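CELL division control protein 6 (Pyrobaculum aerophilum, PDB 1FNN) binds ADP and magnesium through an AAA+ ATPase module and probably takes part in regulating the initiation of DNA replication. Local coordinates at residues S250-A253 with A254-G258; L113-L116 with V117-L120; D313-E316 with S317-V321. All blocks are in the same frame, centred on the assembly; numbering follows the deposited sequence.

Contact 1 of 3, residues S250-A253 with A254-G258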
loop_
_atom_site.group_PDB
_atom_site.type_symbol
_atom_site.label_atom_id
_atom_site.label_comp_id
_atom_site.label_asym_id
_atom_site.label_seq_id
_atom_site.Cartn_x
_atom_site.Cartn_y
_atom_site.Cartn_z
ATOM N N SER A 250 8.120 -0.198 -14.252
ATOM C CA SER A 250 7.877 0.479 -15.518
ATOM C C SER A 250 9.149 1.211 -15.919
ATOM O O SER A 250 9.428 1.331 -17.108
ATOM C CB SER A 250 6.705 1.467 -15.448
ATOM O OG SER A 250 5.502 0.748 -15.076
ATOM N N ALA A 251 9.771 1.906 -14.964
ATOM C CA ALA A 251 11.050 2.590 -15.279
ATOM C C ALA A 251 12.059 1.587 -15.806
ATOM O O ALA A 251 12.744 1.879 -16.801
ATOM C CB ALA A 251 11.624 3.298 -14.046
ATOM N N TYR A 252 12.133 0.420 -15.190
ATOM C CA TYR A 252 13.105 -0.569 -15.608
ATOM C C TYR A 252 12.735 -1.158 -16.965
ATOM O O TYR A 252 13.626 -1.364 -17.794
ATOM C CB TYR A 252 13.311 -1.699 -14.588
ATOM C CG TYR A 252 14.286 -2.749 -15.032
ATOM C CD1 TYR A 252 15.665 -2.482 -14.993
ATOM C CD2 TYR A 252 13.863 -3.989 -15.494
ATOM C CE1 TYR A 252 16.594 -3.434 -15.402
ATOM C CE2 TYR A 252 14.766 -4.948 -15.905
ATOM C CZ TYR A 252 16.130 -4.652 -15.850
ATOM O OH TYR A 252 17.018 -5.617 -16.261
ATOM N N ALA A 253 11.452 -1.522 -17.142
ATOM C CA ALA A 253 11.023 -1.961 -18.481
ATOM C C ALA A 253 11.425 -0.923 -19.497
ATOM O O ALA A 253 12.050 -1.248 -20.518
ATOM C CB ALA A 253 9.494 -2.221 -18.454
ATOM N N ALA A 254 11.123 0.374 -19.338
ATOM C CA ALA A 254 11.517 1.352 -20.338
ATOM C C ALA A 254 13.025 1.338 -20.601
ATOM O O ALA A 254 13.547 1.244 -21.728
ATOM C CB ALA A 254 11.022 2.720 -19.891
ATOM N N GLN A 255 13.808 1.435 -19.517
ATOM C CA GLN A 255 15.258 1.450 -19.603
ATOM C C GLN A 255 15.812 0.232 -20.332
ATOM O O GLN A 255 16.656 0.361 -21.224
ATOM C CB GLN A 255 15.856 1.486 -18.192
ATOM C CG GLN A 255 17.390 1.493 -18.160
ATOM C CD GLN A 255 17.794 1.796 -16.712
ATOM O OE1 GLN A 255 17.393 2.851 -16.210
ATOM N NE2 GLN A 255 18.551 0.870 -16.143
ATOM N N GLN A 256 15.351 -0.957 -19.976
ATOM C CA GLN A 256 15.858 -2.180 -20.583
ATOM C C GLN A 256 15.585 -2.275 -22.081
ATOM O O GLN A 256 16.266 -2.969 -22.838
ATOM C CB GLN A 256 15.266 -3.400 -19.870
ATOM C CG GLN A 256 15.875 -4.670 -20.447
ATOM C CD GLN A 256 14.854 -5.747 -20.733
ATOM O OE1 GLN A 256 13.988 -6.009 -19.898
ATOM N NE2 GLN A 256 14.992 -6.339 -21.913
ATOM N N ASN A 257 14.498 -1.672 -22.535
ATOM C CA ASN A 257 14.153 -1.512 -23.923
ATOM C C ASN A 257 14.910 -0.402 -24.628
ATOM O O ASN A 257 14.471 0.012 -25.699
ATOM C CB ASN A 257 12.641 -1.210 -24.045
ATOM C CG ASN A 257 11.981 -2.386 -24.756
ATOM O OD1 ASN A 257 12.303 -2.658 -25.918
ATOM N ND2 ASN A 257 11.082 -3.038 -24.034
ATOM N N GLY A 258 15.893 0.232 -24.014
ATOM C CA GLY A 258 16.678 1.294 -24.586
ATOM C C GLY A 258 15.952 2.610 -24.676
ATOM O O GLY A 258 16.395 3.480 -25.438
#
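Ala254 and Ala251 make the close-packed side of the C-terminal end of helix 240-256, while Tyr252 and Gln256 make its solvent side. On the packed side the methyl CB of Ala254 lies 3.5 Å from Ser250 O, the same oxygen that accepts the Ala254 N-H at 3.0 Å in a nearly straight bond. The side chains here are small, and helix 264-274 lies against them, Val267 on Ser250 and Asp266 on Ala253 and Ala254. Ser250 OG is turned back to its own helix and bonds to Ile246 O. Gln255 sits at the border: its chain runs extended from a CG anti to the backbone N (chi1 180°), and OE1 at its end takes the backbone N-H of Val4, which with Ile3 also lies on Ala251, so the start of the chain is tied to this helix.

The outer side is looser. Only CB of Gln256 lies over a face of the Tyr252 ring, 4.2 Å above its plane and displaced toward the rim, so the two only brush. The firm link between them is in the backbone, where Gln256 N donates to Tyr252 O at 2.8 Å. One residue on, Asn257 N still reaches Ala253 O at 3.2 Å, although Asn257 itself has left helical geometry. Gly258 then turns to a positive phi of 74°, its N bonding to Gln255 O at 2.9 Å while Arg259 N returns to Ala254 O: a Schellman motif with glycine at C-prime, ending a helix of the AAA+ lid domain.

Contact 2 of 3, residues L113-L116 with V117-L120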
loop_
_atom_site.group_PDB
_atom_site.type_symbol
_atom_site.label_atom_id
_atom_site.label_comp_id
_atom_site.label_asym_id
_atom_site.label_seq_id
_atom_site.Cartn_x
_atom_site.Cartn_y
_atom_site.Cartn_z
ATOM N N LEU A 113 9.596 -14.512 30.492
ATOM C CA LEU A 113 9.071 -13.190 30.810
ATOM C C LEU A 113 9.766 -12.625 32.020
ATOM O O LEU A 113 10.098 -11.435 32.125
ATOM C CB LEU A 113 7.555 -13.219 31.075
ATOM C CG LEU A 113 6.723 -13.426 29.818
ATOM C CD1 LEU A 113 5.267 -13.713 30.213
ATOM C CD2 LEU A 113 6.845 -12.224 28.892
ATOM N N ALA A 114 9.962 -13.519 33.010
ATOM C CA ALA A 114 10.676 -13.069 34.221
ATOM C C ALA A 114 12.083 -12.582 33.854
ATOM O O ALA A 114 12.559 -11.611 34.451
ATOM C CB ALA A 114 10.720 -14.247 35.185
ATOM N N LEU A 115 12.775 -13.307 32.999
ATOM C CA LEU A 115 14.129 -12.862 32.574
ATOM C C LEU A 115 14.107 -11.493 31.895
ATOM O O LEU A 115 14.868 -10.573 32.202
ATOM C CB LEU A 115 14.740 -13.903 31.639
ATOM C CG LEU A 115 16.191 -13.642 31.157
ATOM C CD1 LEU A 115 17.162 -13.552 32.320
ATOM C CD2 LEU A 115 16.620 -14.733 30.189
ATOM N N LEU A 116 13.127 -11.297 31.017
ATOM C CA LEU A 116 12.953 -10.014 30.316
ATOM C C LEU A 116 12.616 -8.933 31.299
ATOM O O LEU A 116 13.204 -7.839 31.311
ATOM C CB LEU A 116 11.892 -10.168 29.192
ATOM C CG LEU A 116 11.418 -8.807 28.622
ATOM C CD1 LEU A 116 12.605 -8.102 27.972
ATOM C CD2 LEU A 116 10.249 -9.010 27.674
ATOM N N VAL A 117 11.740 -9.223 32.280
ATOM C CA VAL A 117 11.494 -8.199 33.318
ATOM C C VAL A 117 12.743 -7.887 34.107
ATOM O O VAL A 117 13.049 -6.742 34.460
ATOM C CB VAL A 117 10.349 -8.688 34.245
ATOM C CG1 VAL A 117 10.242 -7.845 35.493
ATOM C CG2 VAL A 117 9.038 -8.681 33.456
ATOM N N GLU A 118 13.483 -8.923 34.543
ATOM C CA GLU A 118 14.712 -8.672 35.329
ATOM C C GLU A 118 15.704 -7.781 34.602
ATOM O O GLU A 118 16.265 -6.770 35.102
ATOM C CB GLU A 118 15.354 -10.054 35.608
ATOM C CG GLU A 118 16.697 -9.898 36.340
ATOM C CD GLU A 118 17.509 -11.178 36.222
ATOM O OE1 GLU A 118 17.009 -12.251 36.615
ATOM O OE2 GLU A 118 18.656 -11.133 35.736
ATOM N N HIS A 119 15.935 -8.111 33.324
ATOM C CA HIS A 119 16.877 -7.285 32.542
ATOM C C HIS A 119 16.386 -5.856 32.391
ATOM O O HIS A 119 17.158 -4.911 32.616
ATOM C CB HIS A 119 17.160 -7.938 31.186
ATOM C CG HIS A 119 18.306 -8.902 31.209
ATOM N ND1 HIS A 119 19.570 -8.551 30.767
ATOM C CD2 HIS A 119 18.376 -10.198 31.620
ATOM C CE1 HIS A 119 20.369 -9.601 30.909
ATOM N NE2 HIS A 119 19.673 -10.606 31.421
ATOM N N LEU A 120 15.083 -5.646 32.107
ATOM C CA LEU A 120 14.567 -4.270 31.955
ATOM C C LEU A 120 14.738 -3.456 33.230
ATOM O O LEU A 120 15.150 -2.303 33.283
ATOM C CB LEU A 120 13.076 -4.333 31.563
ATOM C CG LEU A 120 12.730 -4.806 30.140
ATOM C CD1 LEU A 120 11.213 -4.944 29.975
ATOM C CD2 LEU A 120 13.311 -3.875 29.075
#
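Leu116 and Leu120, one helical turn apart, meet on the buried side of helix 109-122. From CB, the Leu116 side chain swings out with CG anti to the backbone N (chi1 167°), and this brings CG to 4.1 Å from Leu120 CD1. The branch CD1 goes further, lying 3.9 Å from Leu120 CG, so the two isobutyl groups cross at a slant. Leu120 CG also rests 3.3 Å from Leu116 O, the oxygen that accepts the Leu120 N-H. This is the inward face of an amphipathic helix in the AAA domain, a P-loop NTPase fold: Ile91 and Ile94 of helix 87-97, Leu148 of helix 139-148 and Ile100 in a loop all pack on Leu116. Cut back to an alanine, this position would probably cost Leu120 CG and CD1 their contact with the CD1 branch and open a gap toward Ile91, Ile94 and Leu148. Val117 borders the same face, its CG2 at 3.2 Å from Leu113 O and its side chain also against Leu148. Around the helix, Leu115 and His119 lie side by side and point the same way, with Leu115 CD1 3.6 Å from His119 CD2. The imidazole edge is turned to its own helix, with Leu115 O near the ring plane and 3.6 Å from His119 CD2, while ND1 is hydrogen-bonded to Arg123 NH2.

Contact 3 of 3, residues D313-E316 with S317-V321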
loop_
_atom_site.group_PDB
_atom_site.type_symbol
_atom_site.label_atom_id
_atom_site.label_comp_id
_atom_site.label_asym_id
_atom_site.label_seq_id
_atom_site.Cartn_x
_atom_site.Cartn_y
_atom_site.Cartn_z
ATOM N N ASP A 313 -11.856 11.775 -28.931
ATOM C CA ASP A 313 -10.990 10.889 -29.677
ATOM C C ASP A 313 -11.632 9.503 -29.810
ATOM O O ASP A 313 -11.555 8.868 -30.871
ATOM C CB ASP A 313 -9.629 10.703 -28.978
ATOM C CG ASP A 313 -8.584 9.970 -29.786
ATOM O OD1 ASP A 313 -8.888 9.256 -30.773
ATOM O OD2 ASP A 313 -7.376 10.095 -29.437
ATOM N N ALA A 314 -12.029 8.935 -28.675
ATOM C CA ALA A 314 -12.607 7.589 -28.679
ATOM C C ALA A 314 -13.865 7.531 -29.601
ATOM O O ALA A 314 -14.153 6.496 -30.193
ATOM C CB ALA A 314 -12.987 7.314 -27.225
ATOM N N GLU A 315 -14.699 8.538 -29.535
ATOM C CA GLU A 315 -15.935 8.602 -30.339
ATOM C C GLU A 315 -15.633 8.731 -31.825
ATOM O O GLU A 315 -16.084 7.868 -32.607
ATOM C CB GLU A 315 -16.875 9.721 -29.884
ATOM C CG GLU A 315 -18.102 9.787 -30.817
ATOM C CD GLU A 315 -19.236 10.611 -30.250
ATOM O OE1 GLU A 315 -18.954 11.470 -29.401
ATOM O OE2 GLU A 315 -20.417 10.415 -30.634
ATOM N N GLU A 316 -14.616 9.505 -32.213
ATOM C CA GLU A 316 -14.218 9.510 -33.622
ATOM C C GLU A 316 -13.630 8.191 -34.046
ATOM O O GLU A 316 -13.840 7.679 -35.162
ATOM C CB GLU A 316 -13.307 10.697 -33.965
ATOM C CG GLU A 316 -14.095 12.006 -34.001
ATOM C CD GLU A 316 -15.340 11.916 -34.895
ATOM O OE1 GLU A 316 -15.254 11.348 -36.012
ATOM O OE2 GLU A 316 -16.409 12.413 -34.461
ATOM N N SER A 317 -12.870 7.528 -33.170
ATOM C CA SER A 317 -12.323 6.214 -33.457
ATOM C C SER A 317 -13.476 5.203 -33.629
ATOM O O SER A 317 -13.356 4.236 -34.393
ATOM C CB SER A 317 -11.414 5.802 -32.272
ATOM O OG SER A 317 -10.932 4.480 -32.468
ATOM N N TYR A 318 -14.444 5.301 -32.743
ATOM C CA TYR A 318 -15.593 4.412 -32.666
ATOM C C TYR A 318 -16.450 4.486 -33.952
ATOM O O TYR A 318 -16.837 3.453 -34.494
ATOM C CB TYR A 318 -16.432 4.747 -31.422
ATOM C CG TYR A 318 -17.826 4.114 -31.403
ATOM C CD1 TYR A 318 -18.059 2.804 -31.042
ATOM C CD2 TYR A 318 -18.933 4.888 -31.772
ATOM C CE1 TYR A 318 -19.326 2.243 -31.031
ATOM C CE2 TYR A 318 -20.210 4.336 -31.765
ATOM C CZ TYR A 318 -20.399 3.042 -31.403
ATOM O OH TYR A 318 -21.696 2.515 -31.407
ATOM N N LYS A 319 -16.602 5.674 -34.519
ATOM C CA LYS A 319 -17.275 5.762 -35.840
ATOM C C LYS A 319 -16.550 4.990 -36.922
ATOM O O LYS A 319 -17.128 4.220 -37.719
ATOM C CB LYS A 319 -17.401 7.237 -36.193
ATOM C CG LYS A 319 -18.334 7.962 -35.231
ATOM C CD LYS A 319 -18.335 9.456 -35.577
ATOM C CE LYS A 319 -19.374 10.136 -34.698
ATOM N NZ LYS A 319 -19.385 11.618 -34.833
ATOM N N ILE A 320 -15.210 5.063 -36.941
ATOM C CA ILE A 320 -14.413 4.317 -37.879
ATOM C C ILE A 320 -14.548 2.831 -37.630
ATOM O O ILE A 320 -14.683 2.056 -38.588
ATOM C CB ILE A 320 -12.912 4.730 -37.813
ATOM C CG1 ILE A 320 -12.811 6.165 -38.336
ATOM C CG2 ILE A 320 -12.012 3.776 -38.591
ATOM C CD1 ILE A 320 -11.492 6.853 -38.032
ATOM N N VAL A 321 -14.451 2.401 -36.366
ATOM C CA VAL A 321 -14.560 1.005 -36.020
ATOM C C VAL A 321 -15.929 0.461 -36.541
ATOM O O VAL A 321 -16.024 -0.712 -37.001
ATOM C CB VAL A 321 -14.339 0.769 -34.533
ATOM C CG1 VAL A 321 -14.796 -0.601 -34.069
ATOM C CG2 VAL A 321 -12.820 0.905 -34.172
#
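Tyr318 N donates to Ala314 O at 2.8 Å, a short bond but a bent one, with an N-H...O angle of 146°. On the next residue, Lys319 NZ makes a salt bridge with Glu316 OE2 at 3.1 Å, approaching on the syn side and 23° out of the carboxylate plane. The two residues are three apart on helix 311-324, and their shapes differ. Glu316 bends at chi2 (-52°) and folds its carboxylate round to the lysine, whereas Lys319 runs extended to its tip and crosses it. The methylenes share in the contact: Lys319 CD lies 3.6 Å from Glu316 OE1, so the chain passes close to both carboxylate oxygens before NZ reaches OE2. A second acid stands one turn back. Glu315 OE2 is 4.5 Å from Lys319 NZ, too far for a salt bridge but near enough that its charge probably helps to keep the ammonium group protonated; the direct touch is Glu315 CG against Lys319 CE at 4.1 Å. The other carboxylate oxygen of Glu315, OE1, bonds to His332 ND1.

In the backbone beneath, Lys319 N donates to Glu315 O at 3.0 Å, nearly in line with the carbonyl, while Ile320 N to Glu316 O is weak at 3.4 Å.

The charged pair rides on the outer side. The inner side faces the rest of the winged-helix domain: Ala314, Ser317, Tyr318 and Val321 pack on helix 288-304, where Ser317 OG bonds to Ala296 O and Asp313 OD1 to Ser300 OG. Tyr318 OH is held by His289 ND1 and Arg330 N, and helix 332-344 adds Leu335 against Glu315 and Tyr318, while strand 309-310 leads directly into the helix.

Each contact is a piece of a single helix, and the three helices belong to three successive parts of the chain. Contact 2 comes first, on helix 109-122 of the AAA domain; contact 1 follows at the end of helix 240-256 in the lid domain; contact 3 is last, on helix 311-324 of the C-terminal winged-helix domain. Their centres are 53 Å apart for contacts 1 and 2, 31 Å for contacts 1 and 3, and 73 Å for contacts 2 and 3, which lie on opposite sides of the chain's centre. None touches another. They therefore mark out an elongated protein, with the AAA domain and the winged-helix domain toward the two ends and the lid between them.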